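Local coordinates for protein alpha-galactosidase (Thermus thermophilus, PDB 6LCJ) that probably acts as an alpha-galactosidase, a GH36-type glycoside hydrolase that removes terminal alpha-linked galactose from galactosides, and assembles as a hexamer, at residues Pro75-Asp78 against Leu82-Ala85; Arg291-Leu294 against Tyr300-Leu303. All blocks are in the same frame, centred on the assembly; numbering follows the deposited sequence.

The two contacts come in series along the chain, contact 1 closing before contact 2 opens, and they share no helix, strand or sheet. Contact 1 joins a loop after strand 56-59 of the N-terminal antiparallel sheets to the short helix 80-84. Contact 2 seats helix 280-296 on strand 298-303 of the eight-stranded parallel barrel. Their centres are 29 Å apart and their nearest atoms about 12 Å, with no touch. Loop 75-78 nevertheless reaches the barrel side, where Q76 meets F266 and Y307. Contact 1 thus lies between the N-terminal sheets and the barrel, while contact 2 is one helix-on-strand unit of the barrel wall.

Contact 1: Pro75-Asp78 against Leu82-Ala85; sequences PQAD and LLEA
D78 and L83 meet through carbon alone: CB of D78 rests on the branch point of L83, 3.7 Å from L83 CG, with both methyls of L83 close by. The same leucine extends its CD1 farther along the loop to the methyl of A77, where A77 CB and L83 CD1 are 4.0 Å apart. L83 sets its CG opposite its own carbonyl carbon (chi1 -66°), which carries the isobutyl end off the helix and across to the loop. L82 comes in on the carboxylate of D78 at a slant; its CD2 lies 3.3 Å from D78 OD1, a close approach of a methyl to a charged oxygen. No hydrogen bond links the two segments, and 178 Å² of surface is buried between them.

The carboxylate is held from outside: OD2 of D78 forms a salt bridge with R47, and OD1 accepts from the backbone N of W50. The side chains of L82 and L83 also touch R47, of strand 44-48, so the partner of the carboxylate borders both leucines. The loop is fixed further by S54, bonded to A77 O, and by Q76 OE1, which accepts from F266 N. A short helix thus packs back on the loop that precedes it, at the junction of the N-terminal beta region and the catalytic barrel, as in GH36 enzymes.

Contact 2: Arg291-Leu294 against Tyr300-Leu303; sequences RKAL and YLKL
A293 and L301 pack helix 280-296 onto strand 298-303, a helix-on-strand layer of the (beta/alpha)8, or TIM, barrel. The helix leads directly into the strand and the two run in opposite senses, so A293 is nearest L301 and L294 nearest Y300, with the CA atoms of A293 and L301 8.2 Å apart. The small side chain of A293 is consistent with this spacing: its single methyl meets one branch of the leucine, A293 CB to L301 CD2 being 3.8 Å. With CG beside the backbone N (chi1 -58°), L301 spreads its two methyls toward the helix, CD2 taken by A293 and CD1 turned to L294.

This is the tight half of the contact, and it is buried. F234 on the neighbouring strand 229-234 touches both A293 and L301, while L336 of strand 335-338 touches L301, so the leucine sits between two flanking strands beneath the helix. K302 belongs to the other face of the strand, where its NZ forms a salt bridge with D196. In GH36 enzymes the C-terminal end of this fourth barrel strand carries the catalytic nucleophile.

Toward the outside the fit slackens. No hydrogen bond crosses between the segments, and the 102 Å² buried between them is a modest area. L294 is partly exposed and leans on A334; its CB does not aim at the strand, and the far end of the side chain has to bend back to reach it. Its sole link across the segments is a loose one, CD2 of L294 to CD1 of L301 at 4.3 Å.

Contact 1: Pro75-Asp78 against Leu82-Ala85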
# COMPACT_ATOMS: atom_id res chain seq x y z
N PRO E 75 23.83 5.28 -11.33
CA PRO E 75 24.54 5.07 -12.61
C PRO E 75 26.03 5.43 -12.56
O PRO E 75 26.80 4.90 -13.37
CB PRO E 75 23.77 5.96 -13.60
CG PRO E 75 22.40 6.13 -12.98
CD PRO E 75 22.66 6.16 -11.49
N GLN E 76 26.46 6.29 -11.64
CA GLN E 76 27.87 6.64 -11.54
C GLN E 76 28.58 5.91 -10.40
O GLN E 76 29.75 6.18 -10.15
CB GLN E 76 28.04 8.16 -11.36
CG GLN E 76 27.93 8.65 -9.93
CD GLN E 76 27.24 10.00 -9.86
OE1 GLN E 76 26.34 10.27 -10.65
NE2 GLN E 76 27.65 10.85 -8.92
N ALA E 77 27.89 4.98 -9.72
CA ALA E 77 28.45 4.19 -8.64
C ALA E 77 28.87 2.79 -9.08
O ALA E 77 29.92 2.30 -8.65
CB ALA E 77 27.45 4.08 -7.48
N ASP E 78 28.09 2.15 -9.94
CA ASP E 78 28.36 0.77 -10.31
C ASP E 78 27.52 0.43 -11.54
O ASP E 78 26.76 1.26 -12.05
CB ASP E 78 28.06 -0.17 -9.13
CG ASP E 78 28.96 -1.40 -9.08
OD1 ASP E 78 29.34 -1.93 -10.16
OD2 ASP E 78 29.26 -1.87 -7.96
N LEU E 82 23.91 -4.54 -10.81
CA LEU E 82 24.51 -4.95 -9.54
C LEU E 82 23.92 -4.22 -8.34
O LEU E 82 24.02 -4.72 -7.22
CB LEU E 82 26.02 -4.68 -9.58
CG LEU E 82 27.02 -5.76 -10.01
CD1 LEU E 82 26.53 -6.47 -11.26
CD2 LEU E 82 28.36 -5.10 -10.26
N LEU E 83 23.33 -3.04 -8.55
CA LEU E 83 22.84 -2.22 -7.46
C LEU E 83 21.34 -2.34 -7.25
O LEU E 83 20.84 -1.90 -6.21
CB LEU E 83 23.21 -0.75 -7.70
CG LEU E 83 24.69 -0.40 -7.68
CD1 LEU E 83 24.88 1.09 -7.84
CD2 LEU E 83 25.36 -0.90 -6.41
N GLU E 84 20.59 -2.89 -8.21
CA GLU E 84 19.16 -3.10 -8.04
C GLU E 84 18.82 -4.51 -7.58
O GLU E 84 17.65 -4.79 -7.31
CB GLU E 84 18.40 -2.81 -9.35
CG GLU E 84 18.73 -1.49 -10.05
CD GLU E 84 18.12 -0.25 -9.39
OE1 GLU E 84 17.00 -0.36 -8.83
OE2 GLU E 84 18.77 0.82 -9.41
N ALA E 85 19.81 -5.40 -7.47
CA ALA E 85 19.54 -6.82 -7.25
C ALA E 85 19.60 -7.17 -5.77
O ALA E 85 20.38 -6.59 -5.00
CB ALA E 85 20.55 -7.67 -8.03

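Contact 2: Arg291-Leu294 against Tyr300-Leu303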
# COMPACT_ATOMS: atom_id res chain seq x y z
N ARG E 291 42.49 13.83 -30.62
CA ARG E 291 43.32 14.46 -31.65
C ARG E 291 43.52 15.96 -31.38
O ARG E 291 44.65 16.47 -31.49
CB ARG E 291 42.70 14.22 -33.03
CG ARG E 291 42.69 12.75 -33.42
CD ARG E 291 42.15 12.50 -34.83
NE ARG E 291 42.18 11.08 -35.24
CZ ARG E 291 43.27 10.29 -35.22
NH1 ARG E 291 44.45 10.74 -34.80
NH2 ARG E 291 43.18 9.02 -35.62
N LYS E 292 42.47 16.68 -30.99
CA LYS E 292 42.66 18.09 -30.68
C LYS E 292 43.64 18.29 -29.50
O LYS E 292 44.45 19.22 -29.52
CB LYS E 292 41.33 18.75 -30.38
CG LYS E 292 41.46 20.08 -29.69
CD LYS E 292 40.16 20.86 -29.73
CE LYS E 292 39.03 20.04 -29.16
NZ LYS E 292 37.97 20.88 -28.57
N ALA E 293 43.57 17.43 -28.48
CA ALA E 293 44.44 17.61 -27.32
C ALA E 293 45.90 17.34 -27.67
O ALA E 293 46.79 18.07 -27.21
CB ALA E 293 43.99 16.71 -26.16
N LEU E 294 46.16 16.31 -28.48
CA LEU E 294 47.53 16.05 -28.92
C LEU E 294 48.07 17.22 -29.72
O LEU E 294 49.22 17.65 -29.52
CB LEU E 294 47.60 14.79 -29.78
CG LEU E 294 47.24 13.43 -29.20
CD1 LEU E 294 47.91 12.36 -30.02
CD2 LEU E 294 47.65 13.32 -27.74
N TYR E 300 49.52 13.35 -22.26
CA TYR E 300 49.02 12.57 -21.13
C TYR E 300 47.57 13.00 -20.94
O TYR E 300 47.30 14.18 -20.73
CB TYR E 300 49.87 12.82 -19.88
CG TYR E 300 49.46 12.08 -18.61
CD1 TYR E 300 48.31 12.43 -17.91
CD2 TYR E 300 50.25 11.05 -18.10
CE1 TYR E 300 47.95 11.77 -16.75
CE2 TYR E 300 49.90 10.38 -16.93
CZ TYR E 300 48.75 10.75 -16.27
OH TYR E 300 48.39 10.08 -15.13
N LEU E 301 46.64 12.06 -21.07
CA LEU E 301 45.22 12.38 -21.05
C LEU E 301 44.51 11.58 -19.97
O LEU E 301 44.68 10.36 -19.88
CB LEU E 301 44.57 12.11 -22.40
CG LEU E 301 45.18 12.87 -23.57
CD1 LEU E 301 44.50 12.46 -24.89
CD2 LEU E 301 45.08 14.37 -23.32
N LYS E 302 43.73 12.27 -19.14
CA LYS E 302 42.91 11.64 -18.13
C LYS E 302 41.48 11.62 -18.65
O LYS E 302 40.81 12.65 -18.71
CB LYS E 302 43.02 12.36 -16.79
CG LYS E 302 42.25 11.70 -15.64
CD LYS E 302 42.53 12.42 -14.32
CE LYS E 302 41.56 12.01 -13.20
NZ LYS E 302 41.83 12.75 -11.91
N LEU E 303 41.04 10.44 -19.07
CA LEU E 303 39.71 10.26 -19.63
C LEU E 303 38.83 9.74 -18.51
O LEU E 303 39.09 8.67 -17.96
CB LEU E 303 39.77 9.29 -20.82
CG LEU E 303 40.78 9.71 -21.88
CD1 LEU E 303 40.80 8.74 -23.07
CD2 LEU E 303 40.48 11.14 -22.36